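Local coordinates for AlgW protein (Pseudomonas aeruginosa, PDB 7CO3) that probably cleaves proteins as an HtrA-type serine endopeptidase, pairing a trypsin-like protease domain with a PDZ domain, at residues T152-L157 against L265-S270; D129-A134 against T141-V146. The protein carries 1 engineered substitution. One frame throughout, in Å; residues are numbered along the deposited sequence.

Contact 1: T152-L157 against L265-S270; sequences TDLAVL and LEVMQS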
ATOM      1  N   THR B 152     -13.723  -0.278  24.199  1.00 35.37           N
ATOM      2  CA  THR B 152     -13.825  -0.565  22.772  1.00 42.11           C
ATOM      3  C   THR B 152     -13.102   0.459  21.914  1.00 32.00           C
ATOM      4  O   THR B 152     -13.220   0.392  20.691  1.00 29.30           O
ATOM      5  CB  THR B 152     -15.281  -0.631  22.322  1.00 33.12           C
ATOM      6  OG1 THR B 152     -15.876   0.648  22.525  1.00 29.59           O
ATOM      7  CG2 THR B 152     -16.070  -1.701  23.083  1.00 36.58           C
ATOM      8  N   ASP B 153     -12.426   1.435  22.529  1.00 30.85           N
ATOM      9  CA  ASP B 153     -11.841   2.593  21.830  1.00 35.32           C
ATOM     10  C   ASP B 153     -12.882   3.367  21.028  1.00 29.65           C
ATOM     11  O   ASP B 153     -12.654   3.719  19.861  1.00 27.58           O
ATOM     12  CB  ASP B 153     -10.671   2.163  20.929  1.00 35.93           C
ATOM     13  CG  ASP B 153      -9.744   3.336  20.546  1.00 31.05           C
ATOM     14  OD1 ASP B 153      -9.902   4.454  21.102  1.00 29.95           O
ATOM     15  OD2 ASP B 153      -8.870   3.143  19.664  1.00 28.33           O
ATOM     16  N   LEU B 154     -14.025   3.679  21.648  1.00 27.23           N
ATOM     17  CA  LEU B 154     -15.022   4.499  20.961  1.00 28.42           C
ATOM     18  C   LEU B 154     -15.404   5.716  21.791  1.00 27.22           C
ATOM     19  O   LEU B 154     -15.269   5.730  23.016  1.00 29.30           O
ATOM     20  CB  LEU B 154     -16.290   3.683  20.591  1.00 29.74           C
ATOM     21  CG  LEU B 154     -16.033   2.577  19.529  1.00 28.88           C
ATOM     22  CD1 LEU B 154     -17.192   1.574  19.415  1.00 26.08           C
ATOM     23  CD2 LEU B 154     -15.779   3.216  18.159  1.00 23.67           C
ATOM     24  N   ALA B 155     -15.885   6.743  21.111  1.00 27.10           N
ATOM     25  CA  ALA B 155     -16.372   7.920  21.807  1.00 30.19           C
ATOM     26  C   ALA B 155     -17.457   8.544  20.958  1.00 31.41           C
ATOM     27  O   ALA B 155     -17.490   8.364  19.742  1.00 30.05           O
ATOM     28  CB  ALA B 155     -15.260   8.935  22.105  1.00 29.38           C
ATOM     29  N   VAL B 156     -18.389   9.230  21.618  1.00 31.78           N
ATOM     30  CA  VAL B 156     -19.507   9.884  20.954  1.00 30.66           C
ATOM     31  C   VAL B 156     -19.404  11.372  21.205  1.00 30.25           C
ATOM     32  O   VAL B 156     -19.139  11.800  22.335  1.00 34.87           O
ATOM     33  CB  VAL B 156     -20.869   9.345  21.440  1.00 30.47           C
ATOM     34  CG1 VAL B 156     -21.967  10.081  20.750  1.00 27.07           C
ATOM     35  CG2 VAL B 156     -20.986   7.865  21.167  1.00 31.03           C
ATOM     36  N   LEU B 157     -19.622  12.143  20.151  1.00 28.20           N
ATOM     37  CA  LEU B 157     -19.604  13.589  20.136  1.00 35.61           C
ATOM     38  C   LEU B 157     -20.973  14.068  19.670  1.00 34.48           C
ATOM     39  O   LEU B 157     -21.705  13.344  18.992  1.00 35.13           O
ATOM     40  CB  LEU B 157     -18.539  14.145  19.164  1.00 29.51           C
ATOM     41  CG  LEU B 157     -17.062  13.727  19.273  1.00 33.21           C
ATOM     42  CD1 LEU B 157     -16.227  14.394  18.128  1.00 29.96           C
ATOM     43  CD2 LEU B 157     -16.520  14.085  20.634  1.00 31.08           C
ATOM     44  N   LEU B 265     -22.468   0.529  16.845  1.00 34.84           N
ATOM     45  CA  LEU B 265     -23.813   1.075  17.033  1.00 39.93           C
ATOM     46  C   LEU B 265     -24.340   0.801  18.444  1.00 40.78           C
ATOM     47  O   LEU B 265     -24.980   1.674  19.048  1.00 41.46           O
ATOM     48  CB  LEU B 265     -24.770   0.515  15.983  1.00 42.87           C
ATOM     49  CG  LEU B 265     -24.511   0.874  14.527  1.00 41.02           C
ATOM     50  CD1 LEU B 265     -25.633   0.419  13.607  1.00 41.82           C
ATOM     51  CD2 LEU B 265     -24.315   2.360  14.445  1.00 47.14           C
ATOM     52  N   GLU B 266     -24.082  -0.398  18.976  1.00 38.46           N
ATOM     53  CA  GLU B 266     -24.420  -0.720  20.366  1.00 45.58           C
ATOM     54  C   GLU B 266     -23.847   0.321  21.313  1.00 43.71           C
ATOM     55  O   GLU B 266     -24.591   1.047  21.996  1.00 44.29           O
ATOM     56  CB  GLU B 266     -23.845  -2.083  20.760  1.00 49.69           C
ATOM     57  CG  GLU B 266     -24.635  -3.327  20.433  1.00 83.84           C
ATOM     58  CD  GLU B 266     -23.738  -4.554  20.487  1.00115.50           C
ATOM     59  OE1 GLU B 266     -23.141  -4.806  21.555  1.00127.79           O
ATOM     60  OE2 GLU B 266     -23.594  -5.239  19.453  1.00126.35           O
ATOM     61  N   VAL B 267     -22.506   0.401  21.347  1.00 42.76           N
ATOM     62  CA  VAL B 267     -21.771   1.385  22.133  1.00 33.10           C
ATOM     63  C   VAL B 267     -22.362   2.778  21.973  1.00 28.61           C
ATOM     64  O   VAL B 267     -22.648   3.451  22.972  1.00 32.59           O
ATOM     65  CB  VAL B 267     -20.288   1.349  21.732  1.00 27.01           C
ATOM     66  CG1 VAL B 267     -19.542   2.581  22.275  1.00 30.47           C
ATOM     67  CG2 VAL B 267     -19.649   0.046  22.182  1.00 30.34           C
ATOM     68  N   MET B 268     -22.566   3.227  20.729  1.00 27.06           N
ATOM     69  CA  MET B 268     -23.083   4.575  20.493  1.00 28.95           C
ATOM     70  C   MET B 268     -24.449   4.776  21.151  1.00 39.33           C
ATOM     71  O   MET B 268     -24.700   5.807  21.781  1.00 33.49           O
ATOM     72  CB  MET B 268     -23.235   4.852  19.008  1.00 31.94           C
ATOM     73  CG  MET B 268     -23.658   6.261  18.700  1.00 33.95           C
ATOM     74  SD  MET B 268     -24.111   6.466  16.995  1.00 39.03           S
ATOM     75  CE  MET B 268     -25.070   4.989  16.706  1.00 45.93           C
ATOM     76  N   GLN B 269     -25.352   3.814  20.964  1.00 41.88           N
ATOM     77  CA  GLN B 269     -26.701   3.924  21.516  1.00 50.39           C
ATOM     78  C   GLN B 269     -26.669   4.036  23.038  1.00 39.96           C
ATOM     79  O   GLN B 269     -27.338   4.902  23.616  1.00 43.04           O
ATOM     80  CB  GLN B 269     -27.554   2.748  21.028  1.00 56.31           C
ATOM     81  CG  GLN B 269     -27.967   2.946  19.552  1.00 72.38           C
ATOM     82  CD  GLN B 269     -28.255   1.674  18.744  1.00 74.72           C
ATOM     83  OE1 GLN B 269     -28.385   1.739  17.517  1.00 65.78           O
ATOM     84  NE2 GLN B 269     -28.375   0.527  19.418  1.00 74.78           N
ATOM     85  N   SER B 270     -25.852   3.212  23.699  1.00 41.55           N
ATOM     86  CA  SER B 270     -25.802   3.245  25.157  1.00 41.86           C
ATOM     87  C   SER B 270     -25.144   4.512  25.684  1.00 43.83           C
ATOM     88  O   SER B 270     -25.515   5.003  26.761  1.00 46.74           O
ATOM     89  CB  SER B 270     -25.095   2.039  25.713  1.00 37.48           C
ATOM     90  OG  SER B 270     -25.559   1.835  27.032  1.00 58.05           O
TER
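Val267 meets Leu154 and Thr152, and Met268 meets Val156, without a ring, amide, guanidinium or carboxylate between them; with no flat side chain in this interface, aliphatic groups, with the Thr152 hydroxyl at one side, do the packing. Val267, at the helix surface turned to the strand, is the centre. Its CG1, anti to the backbone N (chi1 166°), meets mainly Leu154, 3.8 Å from CB, while CG2 approaches Thr152 OG1 at 3.8 Å and also touches Leu154 CD1. Leu154 reaches across at a slant, its CD1 lying 3.8 Å from Val267 CG1. A beta-branched valine suits this place because both methyls sit close to the helix backbone and both touch the strand side. Thr152 offers the valine a small flank, its hydroxyl being hydrogen-bonded to Asp149 rather than left to the apolar neighbours. One helix residue further on, Val156 CG2 sits 4.0 Å from Met268 CG, the two side chains nearly perpendicular. Met268 then bends at its far end (chi3 43°), leading away from the strand, and the flexible side chain also touches Met112. Next to this packing, Asp153, whose OD1 accepts from the backbone N of His123, is probably the triad aspartate, as in related S1C proteases. Helix 261-274, which follows the second barrel in the chain, packs back on the N-terminal barrel, as the helix ending the protease domain does in the chymotrypsin-like fold.

Contact 2: D129-A134 against T141-V146; sequences DQIIVA and TIAQLV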
ATOM      1  N   ASP B 129      -9.331  19.131  25.541  1.00 57.42           N
ATOM      2  CA  ASP B 129      -9.985  20.276  26.160  1.00 49.49           C
ATOM      3  C   ASP B 129     -10.846  21.027  25.160  1.00 48.86           C
ATOM      4  O   ASP B 129     -11.846  21.626  25.547  1.00 48.63           O
ATOM      5  CB  ASP B 129      -8.936  21.179  26.813  1.00 63.07           C
ATOM      6  CG  ASP B 129      -8.070  20.419  27.832  1.00 85.53           C
ATOM      7  OD1 ASP B 129      -8.631  19.617  28.612  1.00 95.45           O
ATOM      8  OD2 ASP B 129      -6.836  20.593  27.844  1.00 93.15           O
ATOM      9  N   GLN B 130     -10.524  20.951  23.873  1.00 40.76           N
ATOM     10  CA  GLN B 130     -11.389  21.465  22.825  1.00 46.21           C
ATOM     11  C   GLN B 130     -11.373  20.495  21.644  1.00 45.55           C
ATOM     12  O   GLN B 130     -10.341  19.879  21.346  1.00 45.00           O
ATOM     13  CB  GLN B 130     -10.939  22.853  22.397  1.00 43.73           C
ATOM     14  CG  GLN B 130     -11.870  23.544  21.447  1.00 50.52           C
ATOM     15  CD  GLN B 130     -11.288  24.850  20.946  1.00 54.89           C
ATOM     16  OE1 GLN B 130     -10.325  24.868  20.180  1.00 54.34           O
ATOM     17  NE2 GLN B 130     -11.860  25.956  21.394  1.00 61.77           N
ATOM     18  N   ILE B 131     -12.524  20.351  20.987  1.00 40.06           N
ATOM     19  CA  ILE B 131     -12.697  19.467  19.830  1.00 39.40           C
ATOM     20  C   ILE B 131     -13.424  20.249  18.752  1.00 38.81           C
ATOM     21  O   ILE B 131     -14.578  20.641  18.946  1.00 39.93           O
ATOM     22  CB  ILE B 131     -13.476  18.182  20.185  1.00 39.17           C
ATOM     23  CG1 ILE B 131     -12.776  17.418  21.289  1.00 36.17           C
ATOM     24  CG2 ILE B 131     -13.628  17.247  18.970  1.00 38.05           C
ATOM     25  CD1 ILE B 131     -13.652  16.390  21.944  1.00 44.50           C
ATOM     26  N   ILE B 132     -12.751  20.482  17.628  1.00 33.28           N
ATOM     27  CA  ILE B 132     -13.354  21.090  16.451  1.00 34.52           C
ATOM     28  C   ILE B 132     -13.685  20.014  15.420  1.00 40.06           C
ATOM     29  O   ILE B 132     -12.861  19.134  15.123  1.00 30.21           O
ATOM     30  CB  ILE B 132     -12.452  22.171  15.840  1.00 35.34           C
ATOM     31  CG1 ILE B 132     -12.255  23.311  16.849  1.00 44.39           C
ATOM     32  CG2 ILE B 132     -13.052  22.686  14.546  1.00 38.53           C
ATOM     33  CD1 ILE B 132     -10.840  23.515  17.309  1.00 52.85           C
ATOM     34  N   VAL B 133     -14.899  20.099  14.887  1.00 32.77           N
ATOM     35  CA  VAL B 133     -15.395  19.256  13.817  1.00 32.13           C
ATOM     36  C   VAL B 133     -15.380  20.096  12.550  1.00 35.76           C
ATOM     37  O   VAL B 133     -15.896  21.220  12.540  1.00 37.67           O
ATOM     38  CB  VAL B 133     -16.816  18.762  14.130  1.00 30.45           C
ATOM     39  CG1 VAL B 133     -17.493  18.288  12.888  1.00 37.60           C
ATOM     40  CG2 VAL B 133     -16.816  17.697  15.225  1.00 37.18           C
ATOM     41  N   ALA B 134     -14.771  19.578  11.485  1.00 29.28           N
ATOM     42  CA  ALA B 134     -14.734  20.272  10.205  1.00 36.29           C
ATOM     43  C   ALA B 134     -15.404  19.403   9.152  1.00 38.66           C
ATOM     44  O   ALA B 134     -14.924  18.300   8.843  1.00 32.97           O
ATOM     45  CB  ALA B 134     -13.302  20.640   9.796  1.00 41.34           C
ATOM     46  N   THR B 141     -17.328  23.685  13.594  1.00 46.55           N
ATOM     47  CA  THR B 141     -18.040  23.899  14.847  1.00 44.42           C
ATOM     48  C   THR B 141     -17.308  23.175  15.959  1.00 43.20           C
ATOM     49  O   THR B 141     -16.538  22.243  15.720  1.00 42.71           O
ATOM     50  CB  THR B 141     -19.505  23.424  14.788  1.00 51.31           C
ATOM     51  OG1 THR B 141     -20.177  23.811  15.991  1.00 46.57           O
ATOM     52  CG2 THR B 141     -19.609  21.891  14.660  1.00 42.50           C
ATOM     53  N   ILE B 142     -17.543  23.633  17.173  1.00 40.50           N
ATOM     54  CA  ILE B 142     -17.005  22.963  18.346  1.00 51.37           C
ATOM     55  C   ILE B 142     -17.950  21.834  18.712  1.00 43.12           C
ATOM     56  O   ILE B 142     -19.168  21.957  18.557  1.00 47.95           O
ATOM     57  CB  ILE B 142     -16.814  23.951  19.513  1.00 44.72           C
ATOM     58  CG1 ILE B 142     -15.585  24.833  19.295  1.00 53.65           C
ATOM     59  CG2 ILE B 142     -16.600  23.209  20.817  1.00 47.19           C
ATOM     60  CD1 ILE B 142     -15.711  25.910  18.216  1.00 62.29           C
ATOM     61  N   ALA B 143     -17.394  20.716  19.151  1.00 38.29           N
ATOM     62  CA  ALA B 143     -18.189  19.562  19.527  1.00 46.02           C
ATOM     63  C   ALA B 143     -18.137  19.389  21.034  1.00 43.72           C
ATOM     64  O   ALA B 143     -17.185  19.818  21.685  1.00 42.16           O
ATOM     65  CB  ALA B 143     -17.679  18.284  18.845  1.00 38.60           C
ATOM     66  N   GLN B 144     -19.173  18.748  21.577  1.00 40.55           N
ATOM     67  CA  GLN B 144     -19.215  18.316  22.963  1.00 43.98           C
ATOM     68  C   GLN B 144     -19.019  16.809  23.034  1.00 41.94           C
ATOM     69  O   GLN B 144     -19.428  16.071  22.132  1.00 41.60           O
ATOM     70  CB  GLN B 144     -20.547  18.671  23.640  1.00 52.65           C
ATOM     71  CG  GLN B 144     -20.771  20.165  23.982  1.00 79.47           C
ATOM     72  CD  GLN B 144     -19.492  20.988  24.174  1.00 74.55           C
ATOM     73  OE1 GLN B 144     -18.762  20.825  25.155  1.00 69.43           O
ATOM     74  NE2 GLN B 144     -19.236  21.901  23.237  1.00 70.03           N
ATOM     75  N   LEU B 145     -18.416  16.351  24.122  1.00 34.31           N
ATOM     76  CA  LEU B 145     -18.232  14.928  24.351  1.00 41.03           C
ATOM     77  C   LEU B 145     -19.460  14.364  25.062  1.00 49.60           C
ATOM     78  O   LEU B 145     -19.713  14.702  26.227  1.00 55.18           O
ATOM     79  CB  LEU B 145     -16.976  14.660  25.178  1.00 39.25           C
ATOM     80  CG  LEU B 145     -16.558  13.188  25.288  1.00 43.47           C
ATOM     81  CD1 LEU B 145     -16.257  12.555  23.906  1.00 46.69           C
ATOM     82  CD2 LEU B 145     -15.355  13.053  26.192  1.00 43.45           C
ATOM     83  N   VAL B 146     -20.214  13.500  24.373  1.00 43.51           N
ATOM     84  CA  VAL B 146     -21.357  12.843  25.007  1.00 48.78           C
ATOM     85  C   VAL B 146     -20.878  11.841  26.051  1.00 50.53           C
ATOM     86  O   VAL B 146     -21.283  11.880  27.216  1.00 54.00           O
ATOM     87  CB  VAL B 146     -22.250  12.181  23.941  1.00 45.48           C
ATOM     88  CG1 VAL B 146     -23.434  11.445  24.586  1.00 46.79           C
ATOM     89  CG2 VAL B 146     -22.726  13.234  22.928  1.00 41.81           C
TER
HETATM   90  O   HOH W   1     -14.965  20.614  22.484  1.00 38.12           O
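Val133 and Thr141 form the tight end of this hairpin, an antiparallel hydrogen-bonded pair joined in both directions. Val133 N gives a nearly straight bond to Thr141 O (2.8 Å, 171°), and Thr141 N returns one to Val133 O at 3.0 Å. Ala143 N donates to Ile131 O at 2.8 Å. Here, though, the reciprocal bond is replaced by a water, which accepts from Ile131 N at 2.9 Å and donates to Ala143 O as the strands part. On the face that carries Val133 and Thr141, Ala143 CB lies 3.8 Å from Val133 CG2 and 4.2 Å from Ile131 CG2; a single methyl fits between these two beta-branched residues, buried with them. Val133 CG2 is placed there by a chi1 of 161°, which sets it beside the backbone N. The other face is looser. Ile132 and Ile142, a non-hydrogen-bonded pair, come no nearer than 4.4 Å between their CG1 atoms, and Ile142 is exposed, as is Gln130, whose polar amide suits the solvent side. Strand 130-134 continues the sheet through backbone bonds to strand 66-72, closing the barrel, while strand 140-149 runs on beside strand 154-158; Ile159 covers Val133, Thr141 and Ala143.

How the contacts relate
Along the chain the hairpin of contact 2 is complete before the strand of contact 1 begins, and their centres are 16 Å apart, yet strands 140-149 and 154-158, neighbours in one barrel sheet, join them directly. Val146 N and Val156 O probably form a hydrogen bond at 2.9 Å, and Leu157 CD2 packs on Leu145 CD1 at 3.6 Å. Contact 2 is the hairpin whose strand 130-134 also pairs with strand 66-72, and contact 1 the side of the barrel where helix 261-274 covers it. The likely active site lies by contact 1: Asp153 CA is 18.3 Å from Ala143 CA, so the hairpin is probably remote from the catalytic residues.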